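Local coordinates for protein cytosine deaminase (Klebsiella pneumoniae, PDB 4R85) that probably deaminates 5-methylcytosine, the ligand bound here near iron(II), as an iron-dependent enzyme of the TIM-barrel amidohydrolase family, at residues G110-R115 against S393-K398; R7-E12 against V348-A353; Q217-E222 against N250-K255. All blocks are in the same frame, centred on the assembly; numbering follows the deposited sequence.

Interaction 1 (G110-R115 against S393-K398); sequences GVQHVR and SIRHGK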
loop_
_atom_site.group_PDB
_atom_site.type_symbol
_atom_site.label_atom_id
_atom_site.label_comp_id
_atom_site.label_asym_id
_atom_site.label_seq_id
_atom_site.Cartn_x
_atom_site.Cartn_y
_atom_site.Cartn_z
ATOM N N GLY A 110 2.799 15.432 -8.342
ATOM C CA GLY A 110 1.638 16.277 -8.584
ATOM C C GLY A 110 1.125 17.101 -7.416
ATOM O O GLY A 110 0.038 17.675 -7.487
ATOM N N VAL A 111 1.896 17.172 -6.339
ATOM C CA VAL A 111 1.474 17.935 -5.170
ATOM C C VAL A 111 1.849 19.403 -5.312
ATOM O O VAL A 111 3.017 19.721 -5.523
ATOM C CB VAL A 111 2.124 17.398 -3.887
ATOM C CG1 VAL A 111 1.763 18.296 -2.719
ATOM C CG2 VAL A 111 1.665 15.964 -3.633
ATOM N N GLN A 112 0.866 20.298 -5.190
ATOM C CA GLN A 112 1.143 21.733 -5.267
ATOM C C GLN A 112 0.753 22.481 -3.988
ATOM O O GLN A 112 0.975 23.685 -3.867
ATOM C CB GLN A 112 0.434 22.358 -6.466
ATOM C CG GLN A 112 0.964 21.918 -7.832
ATOM C CD GLN A 112 0.401 22.766 -8.960
ATOM O OE1 GLN A 112 0.173 23.964 -8.788
ATOM N NE2 GLN A 112 0.151 22.143 -10.114
ATOM N N HIS A 113 0.137 21.764 -3.060
ATOM C CA HIS A 113 -0.276 22.331 -1.784
ATOM C C HIS A 113 0.227 21.454 -0.647
ATOM O O HIS A 113 0.002 20.243 -0.628
ATOM C CB HIS A 113 -1.795 22.484 -1.735
ATOM C CG HIS A 113 -2.321 23.437 -2.758
ATOM N ND1 HIS A 113 -2.266 24.803 -2.595
ATOM C CD2 HIS A 113 -2.871 23.222 -3.977
ATOM C CE1 HIS A 113 -2.781 25.392 -3.661
ATOM N NE2 HIS A 113 -3.154 24.455 -4.516
ATOM N N VAL A 114 0.937 22.071 0.293
ATOM C CA VAL A 114 1.585 21.330 1.358
ATOM C C VAL A 114 1.411 22.051 2.687
ATOM O O VAL A 114 1.591 23.257 2.766
ATOM C CB VAL A 114 3.102 21.201 1.089
ATOM C CG1 VAL A 114 3.815 20.484 2.256
ATOM C CG2 VAL A 114 3.365 20.487 -0.227
ATOM N N ARG A 115 1.065 21.308 3.730
ATOM C CA ARG A 115 1.094 21.861 5.076
ATOM C C ARG A 115 2.128 21.085 5.885
ATOM O O ARG A 115 1.993 19.873 6.072
ATOM C CB ARG A 115 -0.287 21.786 5.733
ATOM C CG ARG A 115 -0.289 22.213 7.202
ATOM C CD ARG A 115 -1.691 22.104 7.804
ATOM N NE ARG A 115 -2.542 23.224 7.402
ATOM C CZ ARG A 115 -3.805 23.353 7.784
ATOM N NH1 ARG A 115 -4.347 22.418 8.556
ATOM N NH2 ARG A 115 -4.524 24.402 7.389
ATOM N N SER A 393 1.967 18.475 -14.950
ATOM C CA SER A 393 1.582 19.330 -13.840
ATOM C C SER A 393 1.674 20.763 -14.317
ATOM O O SER A 393 2.717 21.195 -14.810
ATOM C CB SER A 393 2.487 19.118 -12.629
ATOM O OG SER A 393 2.043 19.887 -11.522
ATOM N N ILE A 394 0.568 21.483 -14.181
ATOM C CA ILE A 394 0.490 22.872 -14.601
ATOM C C ILE A 394 0.264 23.732 -13.376
ATOM O O ILE A 394 -0.571 23.422 -12.533
ATOM C CB ILE A 394 -0.642 23.081 -15.626
ATOM C CG1 ILE A 394 -0.350 22.271 -16.891
ATOM C CG2 ILE A 394 -0.803 24.561 -15.972
ATOM C CD1 ILE A 394 -1.481 22.282 -17.918
ATOM N N ARG A 395 1.034 24.804 -13.261
ATOM C CA ARG A 395 0.933 25.674 -12.102
ATOM C C ARG A 395 1.013 27.118 -12.565
ATOM O O ARG A 395 1.940 27.490 -13.276
ATOM C CB ARG A 395 2.057 25.370 -11.117
ATOM C CG ARG A 395 2.117 26.321 -9.948
ATOM C CD ARG A 395 3.096 25.822 -8.916
ATOM N NE ARG A 395 3.271 26.775 -7.830
ATOM C CZ ARG A 395 2.446 26.875 -6.796
ATOM N NH1 ARG A 395 1.377 26.091 -6.723
ATOM N NH2 ARG A 395 2.682 27.762 -5.838
ATOM N N HIS A 396 0.034 27.917 -12.160
ATOM C CA HIS A 396 -0.084 29.301 -12.621
ATOM C C HIS A 396 -0.046 29.405 -14.153
ATOM O O HIS A 396 0.504 30.354 -14.713
ATOM C CB HIS A 396 0.990 30.181 -11.965
ATOM C CG HIS A 396 0.973 30.137 -10.469
ATOM N ND1 HIS A 396 2.060 30.493 -9.698
ATOM C CD2 HIS A 396 -0.002 29.780 -9.597
ATOM C CE1 HIS A 396 1.757 30.354 -8.419
ATOM N NE2 HIS A 396 0.511 29.923 -8.331
ATOM N N GLY A 397 -0.631 28.415 -14.825
ATOM C CA GLY A 397 -0.763 28.442 -16.269
ATOM C C GLY A 397 0.442 27.950 -17.056
ATOM O O GLY A 397 0.437 28.010 -18.280
ATOM N N LYS A 398 1.471 27.468 -16.367
ATOM C CA LYS A 398 2.676 26.983 -17.041
ATOM C C LYS A 398 2.937 25.525 -16.694
ATOM O O LYS A 398 2.694 25.099 -15.569
ATOM C CB LYS A 398 3.894 27.808 -16.626
ATOM C CG LYS A 398 3.793 29.287 -16.936
ATOM C CD LYS A 398 4.965 30.042 -16.322
ATOM C CE LYS A 398 4.865 31.537 -16.580
ATOM N NZ LYS A 398 5.917 32.293 -15.837
#
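The joint between the amidohydrolase barrel and the small beta domain that flanks it is bridged here by one carboxamide, with Gln112 of a barrel strand meeting Ser393, Ile394 and Arg395 of a hairpin strand. The two strands are not paired: their axes come no nearer than 9.0 Å, at 53° to each other, and the side chain of Gln112 spans the gap. CG lies anti to the carbonyl carbon (chi1 -68°) and the chain runs out extended, which carries the carboxamide across to strand 390-395. Gln112 NE2 donates to Ile394 O at 2.8 Å, meeting that oxygen from above its carbonyl plane, and makes a weak bond to Ser393 OG at 3.3 Å. The other end, Gln112 OE1, receives Arg395 NH1 at 3.2 Å, in the guanidinium plane. Amide and guanidinium planes stand 79° apart. Arg395 CB and CG each lie 3.3 Å from Gln112 OE1, and CD follows, because the extended arginine runs past the glutamine in the opposite direction. Bonds at both ends fix the amide's rotation. Arg395 also holds Asp143 and Ala139 O, and it begins the type I' turn leading into strand 398-403. Strand 111-119 itself lies between barrel strands 47-57 and 143-149, just after helix 92-108.

Interaction 2 (R7-E12 against V348-A353); sequences RLRRQE and VTDNSA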
loop_
_atom_site.group_PDB
_atom_site.type_symbol
_atom_site.label_atom_id
_atom_site.label_comp_id
_atom_site.label_asym_id
_atom_site.label_seq_id
_atom_site.Cartn_x
_atom_site.Cartn_y
_atom_site.Cartn_z
ATOM N N ARG A 7 -11.079 14.263 -19.394
ATOM C CA ARG A 7 -12.165 13.870 -18.510
ATOM C C ARG A 7 -12.114 14.718 -17.253
ATOM O O ARG A 7 -11.037 15.142 -16.817
ATOM C CB ARG A 7 -12.055 12.394 -18.141
ATOM C CG ARG A 7 -12.086 11.454 -19.334
ATOM C CD ARG A 7 -13.487 11.244 -19.851
ATOM N NE ARG A 7 -14.335 10.620 -18.846
ATOM C CZ ARG A 7 -14.474 9.308 -18.691
ATOM N NH1 ARG A 7 -15.278 8.844 -17.743
ATOM N NH2 ARG A 7 -13.818 8.464 -19.483
ATOM N N LEU A 8 -13.277 14.967 -16.664
ATOM C CA LEU A 8 -13.334 15.566 -15.333
ATOM C C LEU A 8 -13.914 14.530 -14.384
ATOM O O LEU A 8 -14.540 13.563 -14.827
ATOM C CB LEU A 8 -14.170 16.846 -15.348
ATOM C CG LEU A 8 -13.568 17.965 -16.203
ATOM C CD1 LEU A 8 -14.522 19.148 -16.265
ATOM C CD2 LEU A 8 -12.194 18.399 -15.653
ATOM N N ARG A 9 -13.690 14.711 -13.088
ATOM C CA ARG A 9 -14.060 13.685 -12.115
ATOM C C ARG A 9 -15.560 13.422 -12.063
ATOM O O ARG A 9 -16.363 14.353 -12.008
ATOM C CB ARG A 9 -13.531 14.032 -10.718
ATOM C CG ARG A 9 -12.029 13.849 -10.579
ATOM C CD ARG A 9 -11.595 13.945 -9.121
ATOM N NE ARG A 9 -12.361 13.005 -8.304
ATOM C CZ ARG A 9 -12.912 13.306 -7.133
ATOM N NH1 ARG A 9 -12.774 14.528 -6.625
ATOM N NH2 ARG A 9 -13.584 12.377 -6.464
ATOM N N ARG A 10 -15.919 12.139 -12.093
ATOM C CA ARG A 10 -17.306 11.702 -11.949
ATOM C C ARG A 10 -18.243 12.273 -13.013
ATOM O O ARG A 10 -19.425 12.503 -12.750
ATOM C CB ARG A 10 -17.829 12.014 -10.541
ATOM C CG ARG A 10 -17.024 11.342 -9.436
ATOM C CD ARG A 10 -17.469 11.802 -8.056
ATOM N NE ARG A 10 -18.705 11.158 -7.619
ATOM C CZ ARG A 10 -19.292 11.395 -6.449
ATOM N NH1 ARG A 10 -18.756 12.264 -5.598
ATOM N NH2 ARG A 10 -20.414 10.766 -6.129
ATOM N N GLN A 11 -17.708 12.500 -14.211
ATOM C CA GLN A 11 -18.517 12.902 -15.361
ATOM C C GLN A 11 -18.147 12.048 -16.564
ATOM O O GLN A 11 -17.018 11.556 -16.659
ATOM C CB GLN A 11 -18.317 14.381 -15.684
ATOM C CG GLN A 11 -18.755 15.315 -14.579
ATOM C CD GLN A 11 -18.821 16.756 -15.036
ATOM O OE1 GLN A 11 -18.032 17.594 -14.599
ATOM N NE2 GLN A 11 -19.770 17.055 -15.919
ATOM N N GLU A 12 -19.089 11.854 -17.482
ATOM C CA GLU A 12 -18.804 11.010 -18.637
ATOM C C GLU A 12 -18.310 11.804 -19.848
ATOM O O GLU A 12 -17.634 11.251 -20.718
ATOM C CB GLU A 12 -20.015 10.146 -19.014
ATOM C CG GLU A 12 -19.631 8.862 -19.745
ATOM C CD GLU A 12 -20.829 8.106 -20.306
ATOM O OE1 GLU A 12 -21.905 8.120 -19.664
ATOM O OE2 GLU A 12 -20.693 7.502 -21.395
ATOM N N VAL A 348 -7.685 12.989 -1.290
ATOM C CA VAL A 348 -6.343 13.518 -1.530
ATOM C C VAL A 348 -6.357 14.757 -2.421
ATOM O O VAL A 348 -5.306 15.229 -2.851
ATOM C CB VAL A 348 -5.419 12.464 -2.128
ATOM C CG1 VAL A 348 -5.260 11.296 -1.142
ATOM C CG2 VAL A 348 -5.962 11.989 -3.462
ATOM N N THR A 349 -7.552 15.270 -2.701
ATOM C CA THR A 349 -7.697 16.531 -3.419
ATOM C C THR A 349 -8.669 17.477 -2.697
ATOM O O THR A 349 -8.265 18.243 -1.815
ATOM C CB THR A 349 -8.132 16.329 -4.924
ATOM O OG1 THR A 349 -9.376 15.619 -4.991
ATOM C CG2 THR A 349 -7.051 15.579 -5.714
ATOM N N ASP A 350 -9.943 17.423 -3.078
ATOM C CA ASP A 350 -10.973 18.319 -2.539
ATOM C C ASP A 350 -11.023 18.416 -1.020
ATOM O O ASP A 350 -11.083 19.519 -0.473
ATOM C CB ASP A 350 -12.372 17.914 -3.036
ATOM C CG ASP A 350 -12.501 17.960 -4.549
ATOM O OD1 ASP A 350 -11.612 18.527 -5.226
ATOM O OD2 ASP A 350 -13.513 17.435 -5.063
ATOM N N ASN A 351 -11.030 17.272 -0.333
ATOM C CA ASN A 351 -11.208 17.287 1.113
ATOM C C ASN A 351 -9.981 17.888 1.788
ATOM O O ASN A 351 -10.083 18.603 2.784
ATOM C CB ASN A 351 -11.430 15.874 1.640
ATOM C CG ASN A 351 -12.752 15.285 1.195
ATOM O OD1 ASN A 351 -13.448 15.849 0.348
ATOM N ND2 ASN A 351 -13.113 14.143 1.776
ATOM N N SER A 352 -8.815 17.570 1.243
ATOM C CA SER A 352 -7.559 18.119 1.741
ATOM C C SER A 352 -7.478 19.635 1.521
ATOM O O SER A 352 -7.010 20.378 2.394
ATOM C CB SER A 352 -6.391 17.409 1.063
ATOM O OG SER A 352 -6.452 16.017 1.300
ATOM N N ALA A 353 -7.935 20.099 0.362
ATOM C CA ALA A 353 -7.975 21.538 0.105
ATOM C C ALA A 353 -8.891 22.256 1.098
ATOM O O ALA A 353 -8.626 23.385 1.494
ATOM C CB ALA A 353 -8.405 21.828 -1.329
HETATM O O HOH W 1 -10.869 16.660 -7.286
#
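Arg9 reaches toward Thr349 and Asp350 from the type II turn of Leu8 to Gln11, in the loop between strands 2-7 and 14-20 of the small beta domain, to meet the start of helix 350-355 in the amidohydrolase barrel. Arg9 runs past both partners in the opposite direction to their side chains, bent at chi3 (54°), and contact is made by its NH1 end alone. The guanidinium and the Asp350 carboxylate are turned 51° against each other, so they do not form a coplanar, two-bonded pair. What remains is a salt bridge through one oxygen, Arg9 NH1 to Asp350 OD2 at 3.4 Å, with OD2 at the guanidinium edge. Arg9 NH2 looks elsewhere, to Asp346 and Asp380; three carboxylates round one guanidinium would be expected to stabilise its positive charge. Thr349 is the N-cap residue by position, but its hydroxyl makes no capping bond and pairs with Leu345 O. Thr349 OG1 lies 3.9 Å from Arg9 NH1, too far for a direct bond. A water in the guanidinium plane fills in: it accepts from Arg9 NH1 at 2.9 Å and donates to Thr349 OG1 and to Asp350 OD1, the carboxylate oxygen that the salt bridge does not use.

Interaction 3 (Q217-E222 against N250-K255); sequences QSRFLE and NAYCSK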
loop_
_atom_site.group_PDB
_atom_site.type_symbol
_atom_site.label_atom_id
_atom_site.label_comp_id
_atom_site.label_asym_id
_atom_site.label_seq_id
_atom_site.Cartn_x
_atom_site.Cartn_y
_atom_site.Cartn_z
ATOM N N GLN A 217 -8.748 6.003 26.479
ATOM C CA GLN A 217 -9.085 7.162 27.303
ATOM C C GLN A 217 -8.397 8.455 26.857
ATOM O O GLN A 217 -8.526 9.488 27.508
ATOM C CB GLN A 217 -8.868 6.873 28.789
ATOM C CG GLN A 217 -9.696 5.679 29.276
ATOM C CD GLN A 217 -11.152 5.675 28.770
ATOM O OE1 GLN A 217 -11.852 6.700 28.775
ATOM N NE2 GLN A 217 -11.614 4.501 28.353
ATOM N N SER A 218 -7.695 8.415 25.728
ATOM C CA SER A 218 -7.126 9.645 25.205
ATOM C C SER A 218 -8.233 10.393 24.463
ATOM O O SER A 218 -8.561 10.067 23.319
ATOM C CB SER A 218 -5.942 9.351 24.276
ATOM O OG SER A 218 -5.227 10.542 23.986
ATOM N N ARG A 219 -8.827 11.380 25.127
ATOM C CA ARG A 219 -10.016 12.031 24.578
ATOM C C ARG A 219 -9.852 13.549 24.475
ATOM O O ARG A 219 -10.750 14.311 24.823
ATOM C CB ARG A 219 -11.242 11.685 25.436
ATOM C CG ARG A 219 -11.638 10.207 25.393
ATOM C CD ARG A 219 -12.768 9.901 26.383
ATOM N NE ARG A 219 -13.202 8.507 26.307
ATOM C CZ ARG A 219 -14.310 8.035 26.877
ATOM N NH1 ARG A 219 -14.623 6.747 26.771
ATOM N NH2 ARG A 219 -15.092 8.849 27.570
ATOM N N PHE A 220 -8.703 13.997 23.995
ATOM C CA PHE A 220 -8.505 15.430 23.826
ATOM C C PHE A 220 -9.270 15.981 22.626
ATOM O O PHE A 220 -9.526 17.176 22.544
ATOM C CB PHE A 220 -7.007 15.747 23.801
ATOM C CG PHE A 220 -6.339 15.383 25.086
ATOM C CD1 PHE A 220 -5.714 14.153 25.240
ATOM C CD2 PHE A 220 -6.434 16.224 26.185
ATOM C CE1 PHE A 220 -5.141 13.802 26.455
ATOM C CE2 PHE A 220 -5.858 15.876 27.400
ATOM C CZ PHE A 220 -5.220 14.658 27.532
ATOM N N LEU A 221 -9.652 15.092 21.713
ATOM C CA LEU A 221 -10.476 15.479 20.576
ATOM C C LEU A 221 -11.744 16.226 21.014
ATOM O O LEU A 221 -12.093 17.247 20.415
ATOM C CB LEU A 221 -10.849 14.243 19.743
ATOM C CG LEU A 221 -11.771 14.550 18.562
ATOM C CD1 LEU A 221 -11.114 15.556 17.609
ATOM C CD2 LEU A 221 -12.100 13.252 17.826
ATOM N N GLU A 222 -12.424 15.737 22.053
ATOM C CA GLU A 222 -13.643 16.415 22.527
ATOM C C GLU A 222 -13.356 17.837 23.004
ATOM O O GLU A 222 -14.172 18.731 22.819
ATOM C CB GLU A 222 -14.364 15.620 23.625
ATOM C CG GLU A 222 -13.613 15.557 24.972
ATOM C CD GLU A 222 -14.366 14.780 26.052
ATOM O OE1 GLU A 222 -14.202 15.107 27.256
ATOM O OE2 GLU A 222 -15.098 13.826 25.701
ATOM N N ASN A 250 -17.630 2.447 21.944
ATOM C CA ASN A 250 -18.560 2.755 20.863
ATOM C C ASN A 250 -19.731 3.647 21.235
ATOM O O ASN A 250 -20.176 4.442 20.405
ATOM C CB ASN A 250 -19.047 1.475 20.196
ATOM C CG ASN A 250 -17.937 0.762 19.484
ATOM O OD1 ASN A 250 -17.053 1.398 18.908
ATOM N ND2 ASN A 250 -17.950 -0.561 19.540
ATOM N N ALA A 251 -20.233 3.521 22.465
ATOM C CA ALA A 251 -21.321 4.382 22.930
ATOM C C ALA A 251 -20.830 5.823 23.065
ATOM O O ALA A 251 -21.498 6.775 22.626
ATOM C CB ALA A 251 -21.884 3.873 24.255
ATOM N N TYR A 252 -19.649 5.982 23.653
ATOM C CA TYR A 252 -19.008 7.290 23.711
ATOM C C TYR A 252 -18.788 7.851 22.317
ATOM O O TYR A 252 -19.057 9.021 22.068
ATOM C CB TYR A 252 -17.660 7.208 24.431
ATOM C CG TYR A 252 -16.862 8.492 24.315
ATOM C CD1 TYR A 252 -17.315 9.677 24.908
ATOM C CD2 TYR A 252 -15.681 8.528 23.599
ATOM C CE1 TYR A 252 -16.586 10.859 24.795
ATOM C CE2 TYR A 252 -14.937 9.702 23.489
ATOM C CZ TYR A 252 -15.392 10.853 24.087
ATOM O OH TYR A 252 -14.644 11.997 23.955
ATOM N N CYS A 253 -18.283 7.022 21.404
ATOM C CA CYS A 253 -17.943 7.535 20.080
ATOM C C CYS A 253 -19.185 8.009 19.326
ATOM O O CYS A 253 -19.139 9.018 18.618
ATOM C CB CYS A 253 -17.170 6.515 19.256
ATOM S SG CYS A 253 -16.261 7.261 17.885
ATOM N N SER A 254 -20.287 7.278 19.469
ATOM C CA SER A 254 -21.547 7.710 18.883
ATOM C C SER A 254 -21.979 9.079 19.412
ATOM O O SER A 254 -22.427 9.947 18.641
ATOM C CB SER A 254 -22.649 6.693 19.163
ATOM O OG SER A 254 -23.853 7.090 18.515
ATOM N N LYS A 255 -21.862 9.261 20.726
ATOM C CA LYS A 255 -22.205 10.534 21.352
ATOM C C LYS A 255 -21.277 11.640 20.862
ATOM O O LYS A 255 -21.720 12.754 20.565
ATOM C CB LYS A 255 -22.109 10.431 22.878
ATOM C CG LYS A 255 -22.337 11.768 23.582
ATOM C CD LYS A 255 -21.938 11.735 25.044
ATOM C CE LYS A 255 -20.512 12.226 25.259
ATOM N NZ LYS A 255 -20.430 13.708 25.474
HETATM O O HOH W 2 -12.395 12.619 22.269
HETATM O O HOH W 3 -17.623 13.926 26.641
#
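Two successive helices on the outside of the amidohydrolase barrel, 220-231 and 250-263, are joined near their N-terminal ends by a cation-pi stack of Arg219 on Tyr252, with Glu222 binding the same tyrosine. The evidence for stacking is unambiguous: the Arg219 guanidinium and the Tyr252 ring are 2° from parallel with centres 3.6 Å apart, and Arg219 CZ lies 14° off the ring normal. Arg219 is extended from CG to NE and runs past Tyr252 in the opposite direction, its CD and NE over the CE2 side and NH2 over the ring near CD1 and CG. Gln217 OE1 lies on the opposite face of the guanidinium, 3.1 Å above its plane and toward the rim.

The phenol end is held separately. Tyr252 OH donates to Glu222 OE2 at 2.6 Å, a short bond that meets the carboxylate on its anti side and 33° out of its plane; the two side chains cross at about a right angle. Glu222 gets there with CG between backbone N and carbonyl carbon. One water, accepting from Glu222 N, donates to Tyr252 OH at 2.9 Å, and a second links Glu222 OE2 to Lys255 NZ, whose direct separation is 5.3 Å. The hydroxyl thus has both a carboxylate and a water partner, while the ring meets Tyr248 edge-to-face. Leu221 adds apolar packing on Leu256 and Leu260 of helix 250-263. The two helices follow the adjacent parallel strands 205-209 and 237-240, and lateral contact between successive outer helices is a feature of the TIM-barrel fold.

From the N terminus, residues 7-12 come first, and interaction 2 closes its loop only at 348-353, 336 residues on. Before that happens, 110-115 opens the loop that interaction 1 closes at 393-398, so these two cross; their centres lie about 15 Å apart. Both tie the small beta domain to the barrel, one from its N-terminal strands and the other from its C-terminal hairpin, consistent with a domain assembled from both chain ends. Interaction 3 spans only 28 residues, is nested inside both long loops, and joins neighbouring helices within the barrel. Its centre is about 37 Å from that of interaction 1, on the opposite side of the chain's centre.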